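Local coordinates for Lmo0135 protein (Listeria monocytogenes EGD-e, PDB 5ISU) that probably binds peptides outside the cell as the substrate-binding component of an ABC transporter, at residues K300-T314 against Q453-Y467. Numbering follows the deposited sequence.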
loop_
_atom_site.group_PDB
_atom_site.type_symbol
_atom_site.label_atom_id
_atom_site.label_comp_id
_atom_site.label_asym_id
_atom_site.label_seq_id
_atom_site.Cartn_x
_atom_site.Cartn_y
_atom_site.Cartn_z
ATOM N N LYS A 300 1.209 -15.582 4.841
ATOM C CA LYS A 300 0.215 -16.453 5.443
ATOM C C LYS A 300 -0.933 -16.612 4.418
ATOM O O LYS A 300 -1.228 -15.675 3.674
ATOM C CB LYS A 300 -0.287 -15.915 6.785
ATOM C CG LYS A 300 -1.096 -14.619 6.704
ATOM C CD LYS A 300 -1.441 -14.051 8.086
ATOM C CE LYS A 300 -2.424 -14.936 8.834
ATOM N NZ LYS A 300 -2.778 -14.369 10.165
ATOM N N PRO A 301 -1.563 -17.805 4.368
ATOM C CA PRO A 301 -2.657 -18.064 3.443
ATOM C C PRO A 301 -3.780 -17.031 3.505
ATOM O O PRO A 301 -4.252 -16.710 4.575
ATOM C CB PRO A 301 -3.197 -19.418 3.907
ATOM C CG PRO A 301 -2.058 -20.066 4.625
ATOM C CD PRO A 301 -1.312 -18.955 5.269
ATOM N N ALA A 302 -4.186 -16.513 2.353
ATOM C CA ALA A 302 -5.279 -15.549 2.297
ATOM C C ALA A 302 -6.647 -16.262 2.238
ATOM O O ALA A 302 -6.746 -17.490 2.038
ATOM C CB ALA A 302 -5.106 -14.624 1.095
ATOM N N SER A 303 -7.691 -15.466 2.402
ATOM C CA SER A 303 -9.075 -15.932 2.379
ATOM C C SER A 303 -9.922 -14.847 1.694
ATOM O O SER A 303 -10.351 -15.005 0.538
ATOM C CB SER A 303 -9.552 -16.253 3.812
ATOM O OG SER A 303 -9.288 -15.178 4.707
ATOM N N SER A 304 -10.119 -13.738 2.391
ATOM C CA SER A 304 -10.843 -12.608 1.848
ATOM C C SER A 304 -10.016 -11.841 0.825
ATOM O O SER A 304 -8.781 -11.921 0.835
ATOM C CB SER A 304 -11.188 -11.645 2.961
ATOM O OG SER A 304 -11.778 -10.486 2.415
ATOM N N PHE A 305 -10.693 -11.072 -0.039
ATOM C CA PHE A 305 -9.995 -10.220 -1.017
ATOM C C PHE A 305 -9.391 -8.979 -0.308
ATOM O O PHE A 305 -8.525 -8.293 -0.849
ATOM C CB PHE A 305 -10.904 -9.823 -2.195
ATOM C CG PHE A 305 -11.895 -8.765 -1.868
ATOM C CD1 PHE A 305 -11.533 -7.424 -1.915
ATOM C CD2 PHE A 305 -13.194 -9.089 -1.522
ATOM C CE1 PHE A 305 -12.453 -6.423 -1.613
ATOM C CE2 PHE A 305 -14.113 -8.093 -1.219
ATOM C CZ PHE A 305 -13.739 -6.760 -1.263
ATOM N N LEU A 306 -9.853 -8.723 0.908
ATOM C CA LEU A 306 -9.341 -7.671 1.750
ATOM C C LEU A 306 -8.198 -8.193 2.616
ATOM O O LEU A 306 -8.243 -9.348 3.044
ATOM C CB LEU A 306 -10.425 -7.265 2.733
ATOM C CG LEU A 306 -11.750 -6.728 2.240
ATOM C CD1 LEU A 306 -12.576 -6.411 3.464
ATOM C CD2 LEU A 306 -11.516 -5.475 1.419
ATOM N N THR A 307 -7.219 -7.337 2.909
ATOM C CA THR A 307 -6.129 -7.669 3.839
ATOM C C THR A 307 -6.632 -7.500 5.273
ATOM O O THR A 307 -7.675 -6.881 5.495
ATOM C CB THR A 307 -4.865 -6.817 3.589
ATOM O OG1 THR A 307 -5.221 -5.425 3.469
ATOM C CG2 THR A 307 -4.172 -7.283 2.317
ATOM N N GLU A 308 -5.889 -8.037 6.240
ATOM C CA GLU A 308 -6.319 -8.035 7.665
ATOM C C GLU A 308 -6.446 -6.694 8.360
ATOM O O GLU A 308 -7.151 -6.586 9.353
ATOM C CB GLU A 308 -5.402 -8.918 8.501
ATOM C CG GLU A 308 -5.431 -10.387 8.089
ATOM C CD GLU A 308 -4.680 -11.298 9.061
ATOM O OE1 GLU A 308 -4.039 -10.799 10.034
ATOM O OE2 GLU A 308 -4.745 -12.523 8.853
ATOM N N ASN A 309 -5.706 -5.706 7.872
ATOM C CA ASN A 309 -5.743 -4.343 8.409
ATOM C C ASN A 309 -7.012 -3.580 8.040
ATOM O O ASN A 309 -7.311 -2.553 8.651
ATOM C CB ASN A 309 -4.570 -3.518 7.841
ATOM C CG ASN A 309 -4.591 -3.456 6.306
ATOM O OD1 ASN A 309 -4.439 -4.487 5.632
ATOM N ND2 ASN A 309 -4.761 -2.247 5.750
ATOM N N THR A 310 -7.734 -4.046 7.021
ATOM C CA THR A 310 -8.893 -3.302 6.523
ATOM C C THR A 310 -10.136 -3.554 7.337
ATOM O O THR A 310 -10.505 -4.703 7.531
ATOM C CB THR A 310 -9.197 -3.690 5.068
ATOM O OG1 THR A 310 -8.025 -3.500 4.260
ATOM C CG2 THR A 310 -10.343 -2.855 4.513
ATOM N N LYS A 311 -10.823 -2.493 7.763
ATOM C CA LYS A 311 -12.067 -2.664 8.526
ATOM C C LYS A 311 -13.040 -3.621 7.874
ATOM O O LYS A 311 -13.223 -3.609 6.659
ATOM C CB LYS A 311 -12.814 -1.362 8.802
ATOM C CG LYS A 311 -12.317 -0.612 10.009
ATOM C CD LYS A 311 -13.379 0.308 10.572
ATOM C CE LYS A 311 -13.881 1.331 9.570
ATOM N NZ LYS A 311 -14.867 2.222 10.248
ATOM N N TYR A 312 -13.656 -4.439 8.728
ATOM C CA TYR A 312 -14.658 -5.429 8.351
ATOM C C TYR A 312 -14.064 -6.676 7.690
ATOM O O TYR A 312 -14.791 -7.529 7.168
ATOM C CB TYR A 312 -15.790 -4.783 7.535
ATOM C CG TYR A 312 -16.265 -3.480 8.172
ATOM C CD1 TYR A 312 -16.706 -3.447 9.492
ATOM C CD2 TYR A 312 -16.259 -2.290 7.459
ATOM C CE1 TYR A 312 -17.132 -2.267 10.080
ATOM C CE2 TYR A 312 -16.691 -1.096 8.034
ATOM C CZ TYR A 312 -17.115 -1.085 9.345
ATOM O OH TYR A 312 -17.530 0.095 9.910
ATOM N N PHE A 313 -12.745 -6.813 7.746
ATOM C CA PHE A 313 -12.125 -8.013 7.239
ATOM C C PHE A 313 -12.731 -9.213 7.971
ATOM O O PHE A 313 -12.992 -9.124 9.165
ATOM C CB PHE A 313 -10.625 -8.016 7.524
ATOM C CG PHE A 313 -9.973 -9.354 7.297
ATOM C CD1 PHE A 313 -9.471 -9.689 6.063
ATOM C CD2 PHE A 313 -9.866 -10.284 8.337
ATOM C CE1 PHE A 313 -8.871 -10.933 5.843
ATOM C CE2 PHE A 313 -9.258 -11.530 8.128
ATOM C CZ PHE A 313 -8.777 -11.858 6.875
ATOM N N THR A 314 -12.973 -10.304 7.240
ATOM C CA THR A 314 -13.425 -11.568 7.842
ATOM C C THR A 314 -12.803 -12.707 7.050
ATOM O O THR A 314 -12.779 -12.655 5.831
ATOM C CB THR A 314 -14.963 -11.742 7.912
ATOM O OG1 THR A 314 -15.267 -13.033 8.462
ATOM C CG2 THR A 314 -15.613 -11.662 6.545
ATOM N N GLN A 453 -17.493 -9.381 0.459
ATOM C CA GLN A 453 -16.429 -10.388 0.592
ATOM C C GLN A 453 -16.981 -11.757 0.228
ATOM O O GLN A 453 -16.338 -12.528 -0.485
ATOM C CB GLN A 453 -15.810 -10.392 2.014
ATOM C CG GLN A 453 -15.033 -9.123 2.370
ATOM C CD GLN A 453 -14.532 -9.118 3.802
ATOM O OE1 GLN A 453 -13.488 -9.709 4.131
ATOM N NE2 GLN A 453 -15.264 -8.433 4.665
ATOM N N ASN A 454 -18.179 -12.054 0.711
ATOM C CA ASN A 454 -18.837 -13.316 0.379
ATOM C C ASN A 454 -19.167 -13.462 -1.101
ATOM O O ASN A 454 -18.924 -14.525 -1.668
ATOM C CB ASN A 454 -20.069 -13.544 1.263
ATOM C CG ASN A 454 -19.688 -14.112 2.620
ATOM O OD1 ASN A 454 -19.877 -13.488 3.662
ATOM N ND2 ASN A 454 -19.076 -15.277 2.597
ATOM N N THR A 455 -19.654 -12.401 -1.749
ATOM C CA THR A 455 -19.994 -12.500 -3.177
ATOM C C THR A 455 -18.746 -12.708 -4.030
ATOM O O THR A 455 -18.730 -13.566 -4.910
ATOM C CB THR A 455 -20.763 -11.279 -3.687
ATOM O OG1 THR A 455 -21.910 -11.051 -2.856
ATOM C CG2 THR A 455 -21.221 -11.487 -5.136
ATOM N N ILE A 456 -17.695 -11.943 -3.761
ATOM C CA ILE A 456 -16.439 -12.096 -4.499
ATOM C C ILE A 456 -15.877 -13.520 -4.367
ATOM O O ILE A 456 -15.406 -14.115 -5.362
ATOM C CB ILE A 456 -15.382 -11.054 -4.029
ATOM C CG1 ILE A 456 -15.797 -9.624 -4.443
ATOM C CG2 ILE A 456 -13.991 -11.379 -4.566
ATOM C CD1 ILE A 456 -15.994 -9.416 -5.931
ATOM N N ALA A 457 -15.905 -14.054 -3.148
ATOM C CA ALA A 457 -15.400 -15.402 -2.899
ATOM C C ALA A 457 -16.314 -16.430 -3.564
ATOM O O ALA A 457 -15.843 -17.306 -4.267
ATOM C CB ALA A 457 -15.278 -15.678 -1.403
ATOM N N ASP A 458 -17.622 -16.305 -3.359
ATOM C CA ASP A 458 -18.584 -17.219 -3.995
ATOM C C ASP A 458 -18.477 -17.233 -5.519
ATOM O O ASP A 458 -18.554 -18.295 -6.109
ATOM C CB ASP A 458 -20.012 -16.889 -3.596
ATOM C CG ASP A 458 -20.280 -17.131 -2.120
ATOM O OD1 ASP A 458 -19.527 -17.887 -1.481
ATOM O OD2 ASP A 458 -21.264 -16.569 -1.598
ATOM N N ASP A 459 -18.250 -16.082 -6.152
ATOM C CA ASP A 459 -18.131 -16.035 -7.634
ATOM C C ASP A 459 -16.721 -16.297 -8.160
ATOM O O ASP A 459 -16.475 -16.205 -9.384
ATOM C CB ASP A 459 -18.667 -14.709 -8.201
ATOM C CG ASP A 459 -20.186 -14.644 -8.210
ATOM O OD1 ASP A 459 -20.820 -15.634 -7.802
ATOM O OD2 ASP A 459 -20.744 -13.608 -8.643
ATOM N N ALA A 460 -15.813 -16.652 -7.248
ATOM C CA ALA A 460 -14.425 -16.896 -7.586
ATOM C C ALA A 460 -13.916 -15.893 -8.609
ATOM O O ALA A 460 -13.391 -16.272 -9.658
ATOM C CB ALA A 460 -14.238 -18.323 -8.075
ATOM N N VAL A 461 -14.080 -14.613 -8.286
ATOM C CA VAL A 461 -13.645 -13.510 -9.157
ATOM C C VAL A 461 -12.127 -13.492 -9.285
ATOM O O VAL A 461 -11.577 -13.210 -10.359
ATOM C CB VAL A 461 -14.141 -12.156 -8.619
ATOM C CG1 VAL A 461 -13.684 -11.019 -9.520
ATOM C CG2 VAL A 461 -15.660 -12.175 -8.509
ATOM N N ILE A 462 -11.458 -13.752 -8.166
ATOM C CA ILE A 462 -10.005 -13.866 -8.128
ATOM C C ILE A 462 -9.688 -15.078 -7.266
ATOM O O ILE A 462 -10.596 -15.739 -6.783
ATOM C CB ILE A 462 -9.342 -12.634 -7.488
ATOM C CG1 ILE A 462 -9.775 -12.483 -6.016
ATOM C CG2 ILE A 462 -9.671 -11.384 -8.294
ATOM C CD1 ILE A 462 -8.910 -11.530 -5.221
ATOM N N TYR A 463 -8.405 -15.355 -7.091
ATOM C CA TYR A 463 -7.935 -16.392 -6.180
ATOM C C TYR A 463 -6.946 -15.699 -5.232
ATOM O O TYR A 463 -5.816 -15.446 -5.622
ATOM C CB TYR A 463 -7.249 -17.557 -6.909
ATOM C CG TYR A 463 -6.851 -18.673 -5.959
ATOM C CD1 TYR A 463 -7.758 -19.650 -5.603
ATOM C CD2 TYR A 463 -5.584 -18.717 -5.385
ATOM C CE1 TYR A 463 -7.422 -20.653 -4.719
ATOM C CE2 TYR A 463 -5.234 -19.711 -4.506
ATOM C CZ TYR A 463 -6.161 -20.690 -4.176
ATOM O OH TYR A 463 -5.831 -21.721 -3.302
ATOM N N PRO A 464 -7.391 -15.305 -4.023
ATOM C CA PRO A 464 -6.447 -14.680 -3.067
ATOM C C PRO A 464 -5.447 -15.724 -2.602
ATOM O O PRO A 464 -5.845 -16.739 -2.071
ATOM C CB PRO A 464 -7.338 -14.224 -1.904
ATOM C CG PRO A 464 -8.756 -14.378 -2.388
ATOM C CD PRO A 464 -8.749 -15.410 -3.466
ATOM N N ILE A 465 -4.159 -15.482 -2.826
ATOM C CA ILE A 465 -3.145 -16.453 -2.473
ATOM C C ILE A 465 -2.637 -16.265 -1.054
ATOM O O ILE A 465 -2.750 -17.161 -0.231
ATOM C CB ILE A 465 -1.945 -16.377 -3.434
ATOM C CG1 ILE A 465 -2.380 -16.646 -4.877
ATOM C CG2 ILE A 465 -0.872 -17.375 -3.019
ATOM C CD1 ILE A 465 -1.293 -16.355 -5.896
ATOM N N SER A 466 -2.056 -15.108 -0.776
ATOM C CA SER A 466 -1.475 -14.862 0.542
ATOM C C SER A 466 -1.396 -13.410 0.959
ATOM O O SER A 466 -1.410 -12.519 0.109
ATOM C CB SER A 466 -0.062 -15.445 0.572
ATOM O OG SER A 466 0.765 -14.902 -0.459
ATOM N N TYR A 467 -1.383 -13.186 2.273
ATOM C CA TYR A 467 -1.150 -11.875 2.820
ATOM C C TYR A 467 0.330 -11.934 3.110
ATOM O O TYR A 467 0.783 -12.753 3.925
ATOM C CB TYR A 467 -1.970 -11.589 4.081
ATOM C CG TYR A 467 -3.441 -11.834 3.867
ATOM C CD1 TYR A 467 -4.103 -11.244 2.788
ATOM C CD2 TYR A 467 -4.175 -12.632 4.734
ATOM C CE1 TYR A 467 -5.443 -11.462 2.558
ATOM C CE2 TYR A 467 -5.528 -12.849 4.518
ATOM C CZ TYR A 467 -6.155 -12.261 3.414
ATOM O OH TYR A 467 -7.502 -12.461 3.149
HETATM O O HOH W 1 -13.252 -12.454 -0.568
#
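Tyr467 lays one face of its ring against Ala302, whose CB sits 3.6 Å from the ring centroid in a CH-pi contact, while the phenol reaches into the loop that follows strand 299-301. There Tyr467 OH donates to Ser304 O (2.7 Å) and accepts from Ser303 N (3.1 Å, nearly straight at 168°), bonds that hold the hydroxyl in place between two backbone groups. Phe313 approaches from the opposite direction, the ring planes 75° apart, and meets this hydroxyl with its edge. Gln453 is the second anchor. Its chain runs extended beyond CG across Leu306 CD1, and both lone pairs of the buried OE1 are used in the carbonyl plane, by Ser304 OG (2.5 Å) and Thr314 N (3.2 Å); NE2 donates to Tyr312 O (2.7 Å). Ser304 OG also accepts from Leu306 N, an ST turn that orients the hydroxyl. The Phe305 ring, at 86° to the Gln453 amide, turns an edge to Gln453 CA and packs against Ile456. In this family 5 solute-binding protein the loop after short strand 299-301 is thus tied to helix 442-458 and to strand 462-475, its antiparallel partner in a mixed sheet, beside strand 248-263, whose Leu258 touches Ala302 and Pro464; helix 285-292 packs on Pro301.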